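Local coordinates for protein xylose isomerase-like TIM barrel (PDB 2QW5) that probably acts as a metal-dependent sugar isomerase or epimerase and binds a zinc ion and D-xylose at the mouth of a TIM barrel, at residues G47-I52 against S85-A90; G123-G128 against K179-P184; Y12-M17 against A279-N284. One frame throughout, in Å; residues are numbered along the deposited sequence.

Contact 1: G47-I52 against S85-A90; sequences GFEFPI and STNVGA. With XLS (D-xylose), chain C.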
loop_
_atom_site.group_PDB
_atom_site.type_symbol
_atom_site.label_atom_id
_atom_site.label_comp_id
_atom_site.label_asym_id
_atom_site.label_seq_id
_atom_site.Cartn_x
_atom_site.Cartn_y
_atom_site.Cartn_z
ATOM N N GLY A 47 16.448 5.419 -35.774
ATOM C CA GLY A 47 15.331 6.124 -35.172
ATOM C C GLY A 47 15.192 5.845 -33.687
ATOM O O GLY A 47 15.827 4.943 -33.152
ATOM N N PHE A 48 14.347 6.639 -33.034
ATOM C CA PHE A 48 14.214 6.603 -31.541
ATOM C C PHE A 48 12.794 6.674 -31.083
ATOM O O PHE A 48 12.030 7.343 -31.733
ATOM C CB PHE A 48 15.052 7.745 -30.963
ATOM C CG PHE A 48 16.474 7.661 -31.394
ATOM C CD1 PHE A 48 17.389 6.886 -30.684
ATOM C CD2 PHE A 48 16.862 8.218 -32.591
ATOM C CE1 PHE A 48 18.717 6.734 -31.150
ATOM C CE2 PHE A 48 18.181 8.061 -33.085
ATOM C CZ PHE A 48 19.102 7.319 -32.359
ATOM N N GLU A 49 12.423 5.955 -30.013
ATOM C CA GLU A 49 11.070 6.045 -29.475
ATOM C C GLU A 49 11.170 7.020 -28.335
ATOM O O GLU A 49 11.941 6.812 -27.408
ATOM C CB GLU A 49 10.478 4.757 -28.879
ATOM C CG GLU A 49 10.668 3.487 -29.606
ATOM C CD GLU A 49 9.726 2.390 -29.043
ATOM O OE1 GLU A 49 9.269 2.454 -27.856
ATOM O OE2 GLU A 49 9.452 1.472 -29.807
ATOM N N PHE A 50 10.371 8.057 -28.406
ATOM C CA PHE A 50 10.260 9.097 -27.384
ATOM C C PHE A 50 8.991 8.890 -26.589
ATOM O O PHE A 50 7.904 8.946 -27.175
ATOM C CB PHE A 50 10.175 10.457 -28.070
ATOM C CG PHE A 50 11.506 11.052 -28.474
ATOM C CD1 PHE A 50 12.705 10.325 -28.490
ATOM C CD2 PHE A 50 11.508 12.368 -28.959
ATOM C CE1 PHE A 50 13.907 10.948 -28.870
ATOM C CE2 PHE A 50 12.682 12.972 -29.364
ATOM C CZ PHE A 50 13.878 12.269 -29.327
ATOM N N PRO A 51 9.121 8.594 -25.265
ATOM C CA PRO A 51 7.918 8.624 -24.443
ATOM C C PRO A 51 7.433 10.061 -24.311
ATOM O O PRO A 51 8.251 10.962 -24.198
ATOM C CB PRO A 51 8.382 8.080 -23.082
ATOM C CG PRO A 51 9.867 8.355 -23.033
ATOM C CD PRO A 51 10.308 8.191 -24.470
ATOM N N ILE A 52 6.114 10.280 -24.393
ATOM C CA ILE A 52 5.543 11.608 -24.200
ATOM C C ILE A 52 4.896 11.631 -22.832
ATOM O O ILE A 52 3.814 11.008 -22.620
ATOM C CB ILE A 52 4.564 12.044 -25.319
ATOM C CG1 ILE A 52 5.265 11.963 -26.700
ATOM C CG2 ILE A 52 3.952 13.459 -25.041
ATOM C CD1 ILE A 52 6.565 12.798 -26.871
ATOM N N SER A 85 9.366 7.675 -33.242
ATOM C CA SER A 85 8.061 7.097 -32.889
ATOM C C SER A 85 7.791 7.559 -31.432
ATOM O O SER A 85 8.704 7.960 -30.716
ATOM C CB SER A 85 8.073 5.589 -33.027
ATOM O OG SER A 85 9.013 5.003 -32.154
ATOM N N THR A 86 6.535 7.557 -31.014
ATOM C CA THR A 86 6.174 7.980 -29.672
ATOM C C THR A 86 5.504 6.867 -28.878
ATOM O O THR A 86 4.834 5.983 -29.458
ATOM C CB THR A 86 5.257 9.216 -29.659
ATOM O OG1 THR A 86 4.020 8.890 -30.314
ATOM C CG2 THR A 86 5.900 10.357 -30.299
ATOM N N ASN A 87 5.728 6.911 -27.566
ATOM C CA ASN A 87 5.102 6.034 -26.604
ATOM C C ASN A 87 4.183 6.917 -25.730
ATOM O O ASN A 87 4.623 7.865 -25.070
ATOM C CB ASN A 87 6.122 5.275 -25.783
ATOM C CG ASN A 87 5.497 4.235 -24.919
ATOM O OD1 ASN A 87 4.837 4.559 -23.951
ATOM N ND2 ASN A 87 5.737 2.977 -25.238
ATOM N N VAL A 88 2.909 6.584 -25.754
ATOM C CA VAL A 88 1.870 7.352 -25.103
ATOM C C VAL A 88 0.920 6.405 -24.411
ATOM O O VAL A 88 0.536 5.405 -24.991
ATOM C CB VAL A 88 1.061 8.225 -26.124
ATOM C CG1 VAL A 88 -0.111 8.864 -25.448
ATOM C CG2 VAL A 88 1.965 9.343 -26.735
ATOM N N GLY A 89 0.536 6.754 -23.196
ATOM C CA GLY A 89 -0.408 5.963 -22.419
ATOM C C GLY A 89 -1.584 6.739 -21.907
ATOM O O GLY A 89 -1.468 7.915 -21.564
ATOM N N ALA A 90 -2.745 6.075 -21.868
ATOM C CA ALA A 90 -3.920 6.616 -21.194
ATOM C C ALA A 90 -3.580 6.606 -19.697
ATOM O O ALA A 90 -2.742 5.804 -19.238
ATOM C CB ALA A 90 -5.175 5.736 -21.460
HETATM C C1 XLS C . 5.554 -0.478 -20.918
HETATM C C2 XLS C . 4.610 0.627 -21.377
HETATM C C3 XLS C . 4.573 1.874 -20.425
HETATM C C4 XLS C . 4.446 3.205 -21.140
HETATM O O1 XLS C . 5.326 -1.884 -21.067
HETATM O O2 XLS C . 4.830 0.970 -22.745
HETATM O O3 XLS C . 5.648 2.072 -19.506
HETATM O O4 XLS C . 3.377 3.122 -22.038
HETATM O O HOH W 1 2.429 8.717 -21.915
#
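A proline sits within the parallel pairing of this contact: Pro51 lies beside Asn87, and the two strands stay joined without an amide hydrogen from it. In this register the N of Pro51 turns away from 85-90, so the bonds on either side of it survive. Asn87 N donates to Phe50 O, and Ile52 N reaches Asn87 O at 2.9 Å. The same Asn87 O also takes a CA-H contact from Pro51 CA, 3.4 Å away.

Because CG lies anti to the backbone N (chi1 -172°), the Asn87 amide is carried off the strand to the sugar. Its OD1 accepts from D-xylose O4 at 2.8 Å, while ND2 gives a weak bond to D-xylose O2 at 3.3 Å. An asparagine suits the place because one small amide can both accept and donate. Strands 47-51 and 83-87, with helix 60-76 between them, form a beta-alpha-beta unit of the TIM barrel; the N-to-C directions of 47-51 and 85-87 differ by 31°.

On the same inner face, Ser85 OG packs against Glu49 CG at 3.4 Å. Both residues direct their polar ends to Tyr245 OH, and Glu49 OE2 also bonds to Gln247. Glu49 OE1 comes near Glu281 OE2, a like charge that the bonds on OE2 may partly offset. The outer face is mostly apolar: Ile52 CG1 slants across Thr86 CG2, and Ile52 CB meets Val88 CG2 at 4.0 Å, beneath helix 101-120, while Thr86 OG1 pairs with Thr118 OG1. Farther along, a water joins the segments, donating to Ile52 O at 2.8 Å and accepting from Gly89 N at 3.0 Å.

Contact 2: G123-G128 against K179-P184; sequences GEIMMG and KLAIEP. With ZN (zinc ion), chain D.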
loop_
_atom_site.group_PDB
_atom_site.type_symbol
_atom_site.label_atom_id
_atom_site.label_comp_id
_atom_site.label_asym_id
_atom_site.label_seq_id
_atom_site.Cartn_x
_atom_site.Cartn_y
_atom_site.Cartn_z
ATOM N N GLY A 123 6.828 12.118 -36.718
ATOM C CA GLY A 123 6.575 10.729 -36.485
ATOM C C GLY A 123 5.330 10.254 -37.172
ATOM O O GLY A 123 4.362 11.006 -37.341
ATOM N N GLU A 124 5.371 8.984 -37.553
ATOM C CA GLU A 124 4.277 8.324 -38.214
ATOM C C GLU A 124 3.739 7.128 -37.439
ATOM O O GLU A 124 2.851 6.435 -37.906
ATOM C CB GLU A 124 4.752 8.020 -39.625
ATOM C CG GLU A 124 4.909 9.415 -40.427
ATOM C CD GLU A 124 5.568 9.335 -41.812
ATOM O OE1 GLU A 124 6.802 9.042 -41.910
ATOM O OE2 GLU A 124 4.837 9.622 -42.788
ATOM N N ILE A 125 4.246 6.918 -36.223
ATOM C CA ILE A 125 3.802 5.853 -35.342
ATOM C C ILE A 125 3.678 6.383 -33.908
ATOM O O ILE A 125 4.663 6.903 -33.344
ATOM C CB ILE A 125 4.771 4.659 -35.338
ATOM C CG1 ILE A 125 4.880 4.000 -36.728
ATOM C CG2 ILE A 125 4.301 3.602 -34.353
ATOM C CD1 ILE A 125 6.019 2.990 -36.822
HETATM N N MSE A 126 2.464 6.269 -33.353
HETATM C CA MSE A 126 2.183 6.559 -31.933
HETATM C C MSE A 126 1.702 5.237 -31.369
HETATM O O MSE A 126 0.672 4.689 -31.845
HETATM C CB MSE A 126 1.104 7.614 -31.764
HETATM C CG MSE A 126 0.821 7.963 -30.296
HETATM SE SE MSE A 126 -0.336 9.404 -30.094
HETATM C CE MSE A 126 -1.925 8.542 -29.371
HETATM N N MSE A 127 2.404 4.739 -30.348
HETATM C CA MSE A 127 2.083 3.430 -29.754
HETATM C C MSE A 127 1.929 3.495 -28.258
HETATM O O MSE A 127 2.384 4.440 -27.636
HETATM C CB MSE A 127 3.201 2.423 -30.044
HETATM C CG MSE A 127 4.584 2.885 -29.525
HETATM SE SE MSE A 127 5.502 1.442 -28.839
HETATM C CE MSE A 127 4.460 0.946 -27.275
ATOM N N GLY A 128 1.269 2.492 -27.692
ATOM C CA GLY A 128 1.239 2.335 -26.249
ATOM C C GLY A 128 -0.105 1.908 -25.733
ATOM O O GLY A 128 -0.965 1.547 -26.525
ATOM N N LYS A 179 0.065 6.432 -37.566
ATOM C CA LYS A 179 -0.592 5.125 -37.344
ATOM C C LYS A 179 -0.670 4.969 -35.839
ATOM O O LYS A 179 0.293 5.308 -35.156
ATOM C CB LYS A 179 0.236 3.986 -37.943
ATOM C CG LYS A 179 0.420 3.980 -39.450
ATOM C CD LYS A 179 -0.818 3.621 -40.175
ATOM C CE LYS A 179 -0.508 3.480 -41.670
ATOM N NZ LYS A 179 -1.771 3.595 -42.441
ATOM N N LEU A 180 -1.789 4.446 -35.326
ATOM C CA LEU A 180 -1.966 4.224 -33.875
ATOM C C LEU A 180 -1.695 2.744 -33.586
ATOM O O LEU A 180 -2.433 1.915 -34.069
ATOM C CB LEU A 180 -3.387 4.617 -33.435
ATOM C CG LEU A 180 -3.765 6.116 -33.556
ATOM C CD1 LEU A 180 -5.268 6.311 -33.405
ATOM C CD2 LEU A 180 -2.991 6.975 -32.549
ATOM N N ALA A 181 -0.671 2.430 -32.787
ATOM C CA ALA A 181 -0.261 1.029 -32.473
ATOM C C ALA A 181 -0.509 0.722 -31.012
ATOM O O ALA A 181 0.326 1.027 -30.179
ATOM C CB ALA A 181 1.188 0.802 -32.845
ATOM N N ILE A 182 -1.683 0.124 -30.710
ATOM C CA ILE A 182 -2.082 -0.267 -29.356
ATOM C C ILE A 182 -1.264 -1.478 -28.922
ATOM O O ILE A 182 -1.065 -2.414 -29.693
ATOM C CB ILE A 182 -3.585 -0.616 -29.232
ATOM C CG1 ILE A 182 -4.491 0.539 -29.684
ATOM C CG2 ILE A 182 -3.945 -0.953 -27.766
ATOM C CD1 ILE A 182 -6.044 0.150 -29.810
ATOM N N GLU A 183 -0.818 -1.469 -27.668
ATOM C CA GLU A 183 0.091 -2.487 -27.155
ATOM C C GLU A 183 -0.561 -3.465 -26.163
ATOM O O GLU A 183 -1.088 -3.035 -25.142
ATOM C CB GLU A 183 1.280 -1.778 -26.471
ATOM C CG GLU A 183 2.433 -2.729 -26.114
ATOM C CD GLU A 183 3.575 -2.049 -25.391
ATOM O OE1 GLU A 183 3.357 -0.919 -24.869
ATOM O OE2 GLU A 183 4.682 -2.683 -25.355
ATOM N N PRO A 184 -0.551 -4.785 -26.480
ATOM C CA PRO A 184 -0.874 -5.785 -25.466
ATOM C C PRO A 184 0.295 -5.754 -24.487
ATOM O O PRO A 184 1.446 -5.749 -24.927
ATOM C CB PRO A 184 -0.885 -7.106 -26.233
ATOM C CG PRO A 184 -0.876 -6.737 -27.667
ATOM C CD PRO A 184 -0.221 -5.428 -27.764
HETATM ZN ZN ZN D . 6.769 -2.229 -25.281
HETATM O O HOH W 2 6.572 -2.114 -23.264
#
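Lys179, Met126 and Ala181 give up the most surface here, and all three are tied into one parallel ladder. Lys179 N donates to Glu124 O at 2.8 Å, and CB and CG of the lysine pass alongside that same oxygen. The amine leads away to a weak bond with Gln210.

Met126, present as selenomethionine, is gripped at both backbone polar atoms: its N bonds to Lys179 O at 3.0 Å and its O accepts from Ala181 N at 2.8 Å. With CG anti to the backbone N (chi1 -178°), the side chain runs beside Leu180 in the same direction, and its CE meets Leu180 CD2 at 3.7 Å on the outer, helix-facing side of the TIM barrel.

Ala181 faces the barrel interior. Ala181 CB lies 3.8 Å from Met127 CB, and its small size suits the narrow barrel core. Met127, also selenomethionine, bends at chi2 and chi3 to carry CE over to Glu183.

The ladder ends where Glu183 N bonds to Gly128 O at 3.2 Å. Gly128 has a positive phi (140°), at which a side chain would run into the carbonyl O of Met127, so glycine suits the place. The extended glutamate then puts OE2 on the zinc ion at 2.1 Å, and OE1 bonds to the O2 of D-xylose. One carboxylate thus bridges metal and sugar, an oxygen for each, and the metal would probably polarise the group.

Contact 3: Y12-M17 against A279-N284; sequences YISFFM and AVEIFN. With ZN (zinc ion), chain D; XLS (D-xylose), chain C.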
loop_
_atom_site.group_PDB
_atom_site.type_symbol
_atom_site.label_atom_id
_atom_site.label_comp_id
_atom_site.label_asym_id
_atom_site.label_seq_id
_atom_site.Cartn_x
_atom_site.Cartn_y
_atom_site.Cartn_z
ATOM N N TYR A 12 15.334 0.872 -34.488
ATOM C CA TYR A 12 15.180 2.015 -33.573
ATOM C C TYR A 12 15.532 1.557 -32.163
ATOM O O TYR A 12 15.680 0.369 -31.928
ATOM C CB TYR A 12 13.734 2.490 -33.559
ATOM C CG TYR A 12 13.194 3.185 -34.798
ATOM C CD1 TYR A 12 13.838 3.129 -36.059
ATOM C CD2 TYR A 12 11.926 3.796 -34.749
ATOM C CE1 TYR A 12 13.248 3.759 -37.196
ATOM C CE2 TYR A 12 11.366 4.406 -35.865
ATOM C CZ TYR A 12 12.021 4.392 -37.077
ATOM O OH TYR A 12 11.422 4.989 -38.165
ATOM N N ILE A 13 15.716 2.495 -31.257
ATOM C CA ILE A 13 15.867 2.189 -29.821
ATOM C C ILE A 13 15.018 3.126 -28.977
ATOM O O ILE A 13 14.899 4.309 -29.278
ATOM C CB ILE A 13 17.334 2.193 -29.390
ATOM C CG1 ILE A 13 17.464 1.693 -27.942
ATOM C CG2 ILE A 13 17.973 3.572 -29.657
ATOM C CD1 ILE A 13 18.907 1.318 -27.526
ATOM N N SER A 14 14.406 2.579 -27.918
ATOM C CA SER A 14 13.608 3.369 -27.000
ATOM C C SER A 14 14.444 4.244 -26.047
ATOM O O SER A 14 15.416 3.780 -25.479
ATOM C CB SER A 14 12.783 2.459 -26.102
ATOM O OG SER A 14 12.056 3.233 -25.177
ATOM N N PHE A 15 13.969 5.475 -25.814
ATOM C CA PHE A 15 14.552 6.373 -24.791
ATOM C C PHE A 15 14.286 5.905 -23.349
ATOM O O PHE A 15 14.780 6.541 -22.441
ATOM C CB PHE A 15 14.212 7.871 -25.009
ATOM C CG PHE A 15 15.365 8.651 -25.558
ATOM C CD1 PHE A 15 15.964 8.259 -26.761
ATOM C CD2 PHE A 15 15.886 9.749 -24.857
ATOM C CE1 PHE A 15 17.059 8.949 -27.275
ATOM C CE2 PHE A 15 17.010 10.450 -25.358
ATOM C CZ PHE A 15 17.575 10.058 -26.582
ATOM N N PHE A 16 13.513 4.814 -23.141
ATOM C CA PHE A 16 13.430 4.168 -21.794
ATOM C C PHE A 16 14.779 3.639 -21.238
ATOM O O PHE A 16 14.845 3.204 -20.083
ATOM C CB PHE A 16 12.399 3.047 -21.793
ATOM C CG PHE A 16 10.977 3.513 -21.960
ATOM C CD1 PHE A 16 10.525 4.737 -21.447
ATOM C CD2 PHE A 16 10.048 2.675 -22.555
ATOM C CE1 PHE A 16 9.199 5.101 -21.514
ATOM C CE2 PHE A 16 8.715 3.074 -22.652
ATOM C CZ PHE A 16 8.293 4.278 -22.113
HETATM N N MSE A 17 15.828 3.606 -22.076
HETATM C CA MSE A 17 17.188 3.339 -21.634
HETATM C C MSE A 17 17.634 4.498 -20.711
HETATM O O MSE A 17 18.517 4.303 -19.874
HETATM C CB MSE A 17 18.137 3.254 -22.822
HETATM C CG MSE A 17 19.638 2.956 -22.487
HETATM SE SE MSE A 17 19.799 1.261 -21.610
HETATM C CE MSE A 17 19.976 0.195 -23.150
ATOM N N ALA A 279 11.886 -1.861 -33.263
ATOM C CA ALA A 279 12.435 -1.076 -32.140
ATOM C C ALA A 279 12.980 -1.935 -30.994
ATOM O O ALA A 279 12.331 -2.842 -30.557
ATOM C CB ALA A 279 11.427 -0.135 -31.604
ATOM N N VAL A 280 14.207 -1.641 -30.565
ATOM C CA VAL A 280 14.816 -2.251 -29.391
ATOM C C VAL A 280 14.228 -1.484 -28.196
ATOM O O VAL A 280 14.438 -0.285 -28.096
ATOM C CB VAL A 280 16.368 -2.074 -29.402
ATOM C CG1 VAL A 280 16.977 -2.401 -28.018
ATOM C CG2 VAL A 280 16.971 -2.914 -30.515
ATOM N N GLU A 281 13.471 -2.165 -27.330
ATOM C CA GLU A 281 12.886 -1.518 -26.156
ATOM C C GLU A 281 13.444 -2.104 -24.849
ATOM O O GLU A 281 12.995 -3.138 -24.375
ATOM C CB GLU A 281 11.382 -1.591 -26.174
ATOM C CG GLU A 281 10.787 -0.584 -25.165
ATOM C CD GLU A 281 9.308 -0.630 -25.117
ATOM O OE1 GLU A 281 8.808 -1.776 -24.999
ATOM O OE2 GLU A 281 8.667 0.446 -25.159
ATOM N N ILE A 282 14.437 -1.417 -24.294
ATOM C CA ILE A 282 15.104 -1.811 -23.081
ATOM C C ILE A 282 14.744 -0.754 -21.998
ATOM O O ILE A 282 14.949 0.465 -22.193
ATOM C CB ILE A 282 16.654 -1.897 -23.312
ATOM C CG1 ILE A 282 16.969 -3.044 -24.312
ATOM C CG2 ILE A 282 17.407 -2.116 -21.972
ATOM C CD1 ILE A 282 18.457 -3.169 -24.659
ATOM N N PHE A 283 14.235 -1.251 -20.873
ATOM C CA PHE A 283 13.832 -0.452 -19.726
ATOM C C PHE A 283 15.016 -0.447 -18.771
ATOM O O PHE A 283 15.283 -1.419 -18.094
ATOM C CB PHE A 283 12.593 -1.048 -19.052
ATOM C CG PHE A 283 11.345 -0.829 -19.831
ATOM C CD1 PHE A 283 11.096 -1.572 -20.968
ATOM C CD2 PHE A 283 10.430 0.135 -19.454
ATOM C CE1 PHE A 283 9.920 -1.380 -21.717
ATOM C CE2 PHE A 283 9.228 0.309 -20.203
ATOM C CZ PHE A 283 9.015 -0.450 -21.332
ATOM N N ASN A 284 15.773 0.639 -18.740
ATOM C CA ASN A 284 16.919 0.693 -17.821
ATOM C C ASN A 284 16.421 0.775 -16.356
ATOM O O ASN A 284 15.286 1.172 -16.098
ATOM C CB ASN A 284 17.833 1.849 -18.230
ATOM C CG ASN A 284 19.202 1.762 -17.618
ATOM O OD1 ASN A 284 19.537 0.753 -16.997
ATOM N ND2 ASN A 284 20.025 2.827 -17.796
HETATM ZN ZN ZN D . 6.769 -2.229 -25.281
HETATM C C1 XLS C . 5.554 -0.478 -20.918
HETATM C C2 XLS C . 4.610 0.627 -21.377
HETATM C C3 XLS C . 4.573 1.874 -20.425
HETATM C C4 XLS C . 4.446 3.205 -21.140
HETATM O O1 XLS C . 5.326 -1.884 -21.067
HETATM O O2 XLS C . 4.830 0.970 -22.745
HETATM O O3 XLS C . 5.648 2.072 -19.506
HETATM O O4 XLS C . 3.377 3.122 -22.038
HETATM O O HOH W 3 15.908 1.081 -24.766
HETATM O O HOH W 2 6.572 -2.114 -23.264
#
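Phe16 reaches across to Ile282, Phe283 and Glu281 with successive atoms of one side chain. Its CB lies 3.7 Å from Ile282 O, and with CG beside the backbone N (chi1 -67°) the ring is carried toward the sugar pocket. CG comes next to Phe283 CE2, and CD2 settles over a face of the Phe283 ring, 3.4 Å from CE2. The two rings run side by side, their planes 29° apart and their centroids 4.8 Å apart, so they are displaced and barely overlap. Farther out, CE2 presents the ring edge to Glu281 OE2 at 3.6 Å. At the tip, CZ is 4.1 Å from C4 of D-xylose.

The backbone that launches this ring is fixed by an ST turn, in which Ser14 OG accepts from Phe16 N at 3.0 Å. A serine suits the strand end because its hydroxyl can take up an amide that the sheet no longer pairs. Here strands 11-14 and 278-280, first and last of the eight, close the TIM barrel, with Val280 N on Tyr12 O and Ser14 N on Val280 O. Past the sheet two more hydrogen bonds join the segments: Asn284 N bonds to Phe16 O, and Asn284 ND2 donates to Met17 O at 3.0 Å, in that carbonyl's plane, and also to Phe300 O.

Glu281 OE1 binds the zinc ion at 2.1 Å, and a water shares the metal. The other oxygen, OE2, has the Phe16 edge, probably a mildly favourable neighbour, and the Glu49 carboxylate near it; zinc on OE1 probably offsets that repulsion.

All three contacts are neighbouring-strand pairings in the single eight-stranded parallel barrel. Contact 3 opens first along the chain and closes last, with contacts 1 and 2 nested in series inside its loop. Contacts 1 and 2 have centres about 8 Å apart and are joined through adjacent strands 83-87 and 125-128. Contacts 1 and 3, with about 10 Å between centres, meet along strands 11-14 and 47-51. Contacts 2 and 3, about 15 Å between centres, meet across the barrel mouth, where Glu183 and Glu281 share the zinc ion with Asp216 and Gln247. Strand ends distant in sequence thereby gather around one metal and one sugar, as expected of an enzyme on this fold.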